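Side-chain contact in titin (Homo sapiens, PDB 1WAA), which probably serves as a molecular spring of the muscle sarcomere, this fragment being one immunoglobulin I-set domain that bears load: residues E[23-28]-E[73-78]. Residues are numbered along the deposited sequence; the frame is centred on the assembly and turned at random.
With ZN (zinc ion), chain G; ZN (zinc ion), chain H.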
ATOM      1  N   ALA E  23      22.520 -10.245   6.059  1.00 25.27           N
ATOM      2  CA  ALA E  23      22.536 -10.358   4.623  1.00 25.53           C
ATOM      3  C   ALA E  23      21.191  -9.834   4.135  1.00 25.72           C
ATOM      4  O   ALA E  23      20.174 -10.066   4.779  1.00 25.89           O
ATOM      5  CB  ALA E  23      22.738 -11.836   4.216  1.00 25.78           C
ATOM      6  N   HIS E  24      21.201  -9.104   3.027  1.00 26.98           N
ATOM      7  CA  HIS E  24      19.990  -8.543   2.443  1.00 28.15           C
ATOM      8  C   HIS E  24      19.927  -9.077   1.040  1.00 29.49           C
ATOM      9  O   HIS E  24      20.931  -9.063   0.337  1.00 30.17           O
ATOM     10  CB  HIS E  24      20.085  -7.017   2.363  1.00 29.06           C
ATOM     11  CG  HIS E  24      20.412  -6.365   3.676  1.00 32.72           C
ATOM     12  ND1 HIS E  24      21.680  -5.936   4.002  1.00 35.43           N
ATOM     13  CD2 HIS E  24      19.627  -6.051   4.737  1.00 36.04           C
ATOM     14  CE1 HIS E  24      21.668  -5.408   5.218  1.00 37.74           C
ATOM     15  NE2 HIS E  24      20.435  -5.467   5.688  1.00 35.44           N
ATOM     16  N   PHE E  25      18.762  -9.593   0.651  1.00 29.18           N
ATOM     17  CA  PHE E  25      18.524 -10.033  -0.721  1.00 27.61           C
ATOM     18  C   PHE E  25      17.442  -9.132  -1.326  1.00 29.11           C
ATOM     19  O   PHE E  25      16.567  -8.583  -0.606  1.00 27.07           O
ATOM     20  CB  PHE E  25      18.054 -11.472  -0.741  1.00 26.98           C
ATOM     21  CG  PHE E  25      19.141 -12.454  -0.438  1.00 29.65           C
ATOM     22  CD1 PHE E  25      19.889 -13.008  -1.463  1.00 31.93           C
ATOM     23  CD2 PHE E  25      19.443 -12.804   0.881  1.00 29.62           C
ATOM     24  CE1 PHE E  25      20.912 -13.937  -1.190  1.00 30.10           C
ATOM     25  CE2 PHE E  25      20.472 -13.710   1.153  1.00 28.50           C
ATOM     26  CZ  PHE E  25      21.196 -14.270   0.111  1.00 26.81           C
ATOM     27  N   GLU E  26      17.495  -9.015  -2.646  1.00 28.31           N
ATOM     28  CA  GLU E  26      16.682  -8.037  -3.341  1.00 28.65           C
ATOM     29  C   GLU E  26      16.268  -8.605  -4.698  1.00 27.97           C
ATOM     30  O   GLU E  26      17.108  -9.069  -5.467  1.00 26.01           O
ATOM     31  CB  GLU E  26      17.543  -6.786  -3.522  1.00 29.19           C
ATOM     32  CG  GLU E  26      16.872  -5.677  -4.272  1.00 33.60           C
ATOM     33  CD  GLU E  26      17.785  -4.517  -4.549  1.00 32.72           C
ATOM     34  OE1 GLU E  26      17.277  -3.407  -4.774  1.00 39.78           O
ATOM     35  OE2 GLU E  26      19.005  -4.695  -4.549  1.00 36.51           O
ATOM     36  N   ILE E  27      14.971  -8.577  -4.992  1.00 26.36           N
ATOM     37  CA  ILE E  27      14.507  -8.956  -6.341  1.00 24.82           C
ATOM     38  C   ILE E  27      13.458  -7.982  -6.825  1.00 25.22           C
ATOM     39  O   ILE E  27      12.652  -7.487  -6.030  1.00 25.83           O
ATOM     40  CB  ILE E  27      13.980 -10.406  -6.380  1.00 24.35           C
ATOM     41  CG1 ILE E  27      13.572 -10.821  -7.798  1.00 24.22           C
ATOM     42  CG2 ILE E  27      12.825 -10.585  -5.450  1.00 28.81           C
ATOM     43  CD1 ILE E  27      13.240 -12.277  -7.901  1.00 26.34           C
ATOM     44  N   GLU E  28      13.462  -7.695  -8.126  1.00 25.25           N
ATOM     45  CA  GLU E  28      12.482  -6.775  -8.698  1.00 25.67           C
ATOM     46  C   GLU E  28      11.604  -7.490  -9.718  1.00 25.50           C
ATOM     47  O   GLU E  28      12.104  -8.162 -10.628  1.00 26.94           O
ATOM     48  CB  GLU E  28      13.191  -5.596  -9.359  1.00 27.45           C
ATOM     49  CG  GLU E  28      12.283  -4.403  -9.607  1.00 32.76           C
ATOM     50  CD  GLU E  28      13.054  -3.245 -10.212  1.00 44.35           C
ATOM     51  OE1 GLU E  28      12.849  -2.953 -11.418  1.00 47.13           O
ATOM     52  OE2 GLU E  28      13.890  -2.653  -9.488  1.00 46.55           O
ATOM     53  N   GLY E  73      23.565 -21.550   1.866  1.00 26.33           N
ATOM     54  CA  GLY E  73      22.664 -22.253   0.969  1.00 25.06           C
ATOM     55  C   GLY E  73      21.891 -21.340   0.032  1.00 25.40           C
ATOM     56  O   GLY E  73      22.089 -20.114  -0.014  1.00 23.94           O
ATOM     57  N   GLU E  74      20.976 -21.953  -0.707  1.00 26.81           N
ATOM     58  CA  GLU E  74      20.156 -21.247  -1.681  1.00 27.53           C
ATOM     59  C   GLU E  74      18.950 -20.546  -1.084  1.00 27.66           C
ATOM     60  O   GLU E  74      18.127 -21.151  -0.383  1.00 28.08           O
ATOM     61  CB  GLU E  74      19.692 -22.209  -2.776  1.00 27.76           C
ATOM     62  CG  GLU E  74      18.801 -21.583  -3.831  1.00 29.53           C
ATOM     63  CD  GLU E  74      18.150 -22.656  -4.696  1.00 36.78           C
ATOM     64  OE1 GLU E  74      18.712 -22.987  -5.771  1.00 36.67           O
ATOM     65  OE2 GLU E  74      17.098 -23.200  -4.279  1.00 39.10           O
ATOM     66  N   VAL E  75      18.847 -19.271  -1.425  1.00 26.45           N
ATOM     67  CA  VAL E  75      17.707 -18.457  -1.100  1.00 26.76           C
ATOM     68  C   VAL E  75      16.897 -18.392  -2.389  1.00 27.79           C
ATOM     69  O   VAL E  75      17.446 -18.127  -3.464  1.00 28.19           O
ATOM     70  CB  VAL E  75      18.182 -17.058  -0.639  1.00 25.83           C
ATOM     71  CG1 VAL E  75      17.034 -16.024  -0.653  1.00 24.80           C
ATOM     72  CG2 VAL E  75      18.853 -17.150   0.745  1.00 25.83           C
ATOM     73  N   SER E  76      15.599 -18.662  -2.301  1.00 27.68           N
ATOM     74  CA  SER E  76      14.752 -18.590  -3.486  1.00 28.33           C
ATOM     75  C   SER E  76      13.498 -17.753  -3.230  1.00 27.84           C
ATOM     76  O   SER E  76      13.072 -17.559  -2.079  1.00 25.86           O
ATOM     77  CB  SER E  76      14.402 -19.988  -4.015  1.00 27.95           C
ATOM     78  OG  SER E  76      13.606 -20.701  -3.082  1.00 29.82           O
ATOM     79  N   PHE E  77      12.933 -17.224  -4.313  1.00 29.11           N
ATOM     80  CA  PHE E  77      11.744 -16.389  -4.218  1.00 26.73           C
ATOM     81  C   PHE E  77      10.791 -16.843  -5.309  1.00 27.54           C
ATOM     82  O   PHE E  77      11.229 -17.190  -6.398  1.00 27.07           O
ATOM     83  CB  PHE E  77      12.129 -14.937  -4.448  1.00 27.74           C
ATOM     84  CG  PHE E  77      10.951 -13.986  -4.489  1.00 27.31           C
ATOM     85  CD1 PHE E  77      10.343 -13.650  -5.710  1.00 24.79           C
ATOM     86  CD2 PHE E  77      10.448 -13.424  -3.301  1.00 27.91           C
ATOM     87  CE1 PHE E  77       9.279 -12.751  -5.761  1.00 25.77           C
ATOM     88  CE2 PHE E  77       9.361 -12.543  -3.326  1.00 27.09           C
ATOM     89  CZ  PHE E  77       8.776 -12.184  -4.559  1.00 28.54           C
ATOM     90  N   GLN E  78       9.511 -16.737  -5.033  1.00 29.17           N
ATOM     91  CA  GLN E  78       8.529 -17.044  -6.076  1.00 29.71           C
ATOM     92  C   GLN E  78       7.296 -16.179  -5.899  1.00 30.24           C
ATOM     93  O   GLN E  78       6.828 -15.961  -4.776  1.00 30.27           O
ATOM     94  CB  GLN E  78       8.165 -18.492  -5.990  1.00 30.41           C
TER
HETATM   95 ZN    ZN G1090      23.102  -5.494   2.889  1.00 37.32          ZN
HETATM   96 ZN    ZN H1091      18.440  -2.606  -5.969  1.00 24.67          ZN
HETATM   97  O   HOH W   1      24.087  -7.612   2.220  1.00 14.66           O
HETATM   98  O   HOH W   2      18.080  -3.216  -8.036  1.00 20.98           O
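Phe25 meets Val75, and Ile27 meets Phe77, in an apolar contact between the two facing sheets of an immunoglobulin beta sandwich. Strand 23-29 (B) belongs to one sheet and strand 73-79 (F) to the other. All four side chains are buried. The CA atoms of Phe25 and Val75 are 8.5 Å apart, so side chains alone bridge the gap. Val75 lays both methyls over one face of the Phe25 ring. CG1 stands over the ring centre, 4.1 Å above its plane. CG2 lies toward the CZ and CE2 side, 3.8 Å from Phe25 CZ, in a CH-pi contact 27° off the normal. The second pair reverses the roles. Ile27 CG2 sits 4.0 Å from the centroid of the Phe77 ring, only 13° off the normal. Ile27 CG1 is anti to the backbone N (chi1 -177°), and the extended chain carries CD1 to 3.9 Å from Phe77 CD1. Trp38 meets the Phe77 ring edge-to-face. Without the Phe25 ring, as with an alanine here, both Val75 methyls would probably lose the face they rest on, and a gap would open between the sheets. On the outer side, His24 ND1 binds one zinc ion and the Glu26 carboxylate another, each also held by water and another chain. Ile27 against Phe77 probably replaces the intersheet disulfide of many immunoglobulin domains, so dispersion and CH-pi contacts join these strands.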